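Local atomic coordinates of uncharacterized protein (Desulfotomaculum acetoxidans, PDB entry 3U4Y), a protein that is of unknown function but folds as a seven-bladed beta-propeller and probably belongs to the lactonase-like family. Residues A[40-45]-A[54-59]. Sequence-based numbering, arbitrary orientation.
Sequences YDFVDT and VVVTSD
Two different torsions bring Phe42 and Val56 together: CG of Phe42 is turned anti to its own carbonyl carbon (chi1 -72°), and CG1 of Val56 lies anti to its backbone N (chi1 -157°). This brings the methyl CG1 up to the ring obliquely, in an off-centre CH-pi contact, 4.1 Å from the centroid of the Phe42 ring, while Thr57 O sits at the ring's edge, near its plane. Tyr40 CB packs on one face of the same ring. Val15 of the neighbouring blade touches both Phe42 and Val56, and an alanine in place of Phe42 would probably leave Val56 CG1 without its aromatic partner and open a gap between the two blades. Farther along, Thr45 CG2 and Val56 CG2 run side by side, 3.5 Å apart.

The backbones are joined less regularly. Val43 N reaches Thr57 O from above the carbonyl plane, and Thr57 N gives a 3.1 Å bond to Asp44 O. Between them Thr57 OG1 accepts Asp44 N at 3.1 Å; the same hydroxyl also bonds to Ala87 O, tying the hairpin to the connection that leads into the next blade. Just beyond the strand ends Asp59 N bonds to Asp41 O at 3.0 Å. The two carboxylates lie nearly parallel, with Asp41 OD2 4.2 Å from Asp59 OD2; Phe60 N bonds to Asp41 OD2 and Leu104 N weakly to Asp59 OD2, which probably eases the closeness of like charges. The one-residue shift in register between Phe42 and Thr45 is a beta bulge in the antiparallel hairpin formed by the first two strands of a four-stranded propeller blade.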
loop_
_atom_site.group_PDB
_atom_site.type_symbol
_atom_site.label_atom_id
_atom_site.label_comp_id
_atom_site.label_asym_id
_atom_site.label_seq_id
_atom_site.Cartn_x
_atom_site.Cartn_y
_atom_site.Cartn_z
ATOM N N TYR A 40 -7.487 15.866 -9.869
ATOM C CA TYR A 40 -7.241 14.567 -10.495
ATOM C C TYR A 40 -8.020 13.454 -9.835
ATOM O O TYR A 40 -8.652 13.630 -8.799
ATOM C CB TYR A 40 -5.770 14.179 -10.502
ATOM C CG TYR A 40 -4.919 14.917 -11.496
ATOM C CD1 TYR A 40 -4.633 14.375 -12.726
ATOM C CD2 TYR A 40 -4.373 16.153 -11.184
ATOM C CE1 TYR A 40 -3.847 15.046 -13.624
ATOM C CE2 TYR A 40 -3.592 16.835 -12.078
ATOM C CZ TYR A 40 -3.329 16.281 -13.297
ATOM O OH TYR A 40 -2.544 16.966 -14.197
ATOM N N ASP A 41 -7.918 12.295 -10.465
ATOM C CA ASP A 41 -8.639 11.087 -10.127
ATOM C C ASP A 41 -7.804 10.238 -9.130
ATOM O O ASP A 41 -7.417 9.093 -9.422
ATOM C CB ASP A 41 -8.850 10.351 -11.453
ATOM C CG ASP A 41 -9.855 9.266 -11.356
ATOM O OD1 ASP A 41 -10.813 9.422 -10.571
ATOM O OD2 ASP A 41 -9.690 8.255 -12.067
ATOM N N PHE A 42 -7.523 10.807 -7.956
ATOM C CA PHE A 42 -6.513 10.250 -7.038
ATOM C C PHE A 42 -6.854 8.889 -6.412
ATOM O O PHE A 42 -7.996 8.624 -6.042
ATOM C CB PHE A 42 -6.174 11.243 -5.926
ATOM C CG PHE A 42 -5.363 12.423 -6.385
ATOM C CD1 PHE A 42 -4.388 12.279 -7.358
ATOM C CD2 PHE A 42 -5.580 13.686 -5.838
ATOM C CE1 PHE A 42 -3.644 13.371 -7.777
ATOM C CE2 PHE A 42 -4.845 14.778 -6.254
ATOM C CZ PHE A 42 -3.877 14.619 -7.227
ATOM N N VAL A 43 -5.835 8.040 -6.280
ATOM C CA VAL A 43 -6.021 6.702 -5.730
ATOM C C VAL A 43 -5.124 6.427 -4.516
ATOM O O VAL A 43 -5.601 6.454 -3.388
ATOM C CB VAL A 43 -5.868 5.586 -6.809
ATOM C CG1 VAL A 43 -6.205 4.239 -6.221
ATOM C CG2 VAL A 43 -6.775 5.866 -8.015
ATOM N N ASP A 44 -3.836 6.176 -4.745
ATOM C CA ASP A 44 -2.924 5.773 -3.660
ATOM C C ASP A 44 -1.720 6.717 -3.541
ATOM O O ASP A 44 -1.527 7.586 -4.396
ATOM C CB ASP A 44 -2.455 4.313 -3.854
ATOM C CG ASP A 44 -1.961 3.663 -2.559
ATOM O OD1 ASP A 44 -1.010 2.839 -2.612
ATOM O OD2 ASP A 44 -2.532 3.965 -1.487
ATOM N N THR A 45 -0.932 6.542 -2.473
ATOM C CA THR A 45 0.301 7.304 -2.226
ATOM C C THR A 45 1.406 6.436 -1.673
ATOM O O THR A 45 1.166 5.467 -0.946
ATOM C CB THR A 45 0.135 8.397 -1.149
ATOM O OG1 THR A 45 -0.876 8.014 -0.209
ATOM C CG2 THR A 45 -0.215 9.705 -1.753
ATOM N N VAL A 54 6.906 12.596 -1.798
ATOM C CA VAL A 54 5.674 11.839 -1.840
ATOM C C VAL A 54 5.294 11.554 -3.290
ATOM O O VAL A 54 5.764 12.231 -4.207
ATOM C CB VAL A 54 4.546 12.625 -1.152
ATOM C CG1 VAL A 54 3.226 12.439 -1.878
ATOM C CG2 VAL A 54 4.438 12.220 0.299
ATOM N N VAL A 55 4.460 10.539 -3.490
ATOM C CA VAL A 55 3.928 10.235 -4.807
ATOM C C VAL A 55 2.436 9.927 -4.732
ATOM O O VAL A 55 2.014 9.155 -3.867
ATOM C CB VAL A 55 4.680 9.069 -5.446
ATOM C CG1 VAL A 55 3.789 8.357 -6.396
ATOM C CG2 VAL A 55 5.900 9.585 -6.175
ATOM N N VAL A 56 1.639 10.551 -5.605
ATOM C CA VAL A 56 0.207 10.241 -5.704
ATOM C C VAL A 56 -0.150 9.777 -7.110
ATOM O O VAL A 56 0.387 10.274 -8.090
ATOM C CB VAL A 56 -0.695 11.431 -5.334
ATOM C CG1 VAL A 56 -2.047 10.932 -4.901
ATOM C CG2 VAL A 56 -0.102 12.215 -4.211
ATOM N N THR A 57 -1.064 8.825 -7.209
ATOM C CA THR A 57 -1.437 8.254 -8.496
ATOM C C THR A 57 -2.854 8.668 -8.885
ATOM O O THR A 57 -3.617 9.160 -8.057
ATOM C CB THR A 57 -1.348 6.707 -8.466
ATOM O OG1 THR A 57 -1.971 6.228 -7.273
ATOM C CG2 THR A 57 0.099 6.242 -8.485
ATOM N N SER A 58 -3.203 8.484 -10.150
ATOM C CA SER A 58 -4.573 8.711 -10.572
ATOM C C SER A 58 -4.954 7.692 -11.626
ATOM O O SER A 58 -4.114 7.215 -12.401
ATOM C CB SER A 58 -4.793 10.150 -11.053
ATOM O OG SER A 58 -4.068 10.444 -12.236
ATOM N N ASP A 59 -6.238 7.359 -11.623
ATOM C CA ASP A 59 -6.780 6.270 -12.412
ATOM C C ASP A 59 -7.103 6.731 -13.821
ATOM O O ASP A 59 -6.311 6.520 -14.739
ATOM C CB ASP A 59 -8.047 5.745 -11.734
ATOM C CG ASP A 59 -8.522 4.441 -12.315
ATOM O OD1 ASP A 59 -7.747 3.830 -13.072
ATOM O OD2 ASP A 59 -9.653 4.016 -11.996
#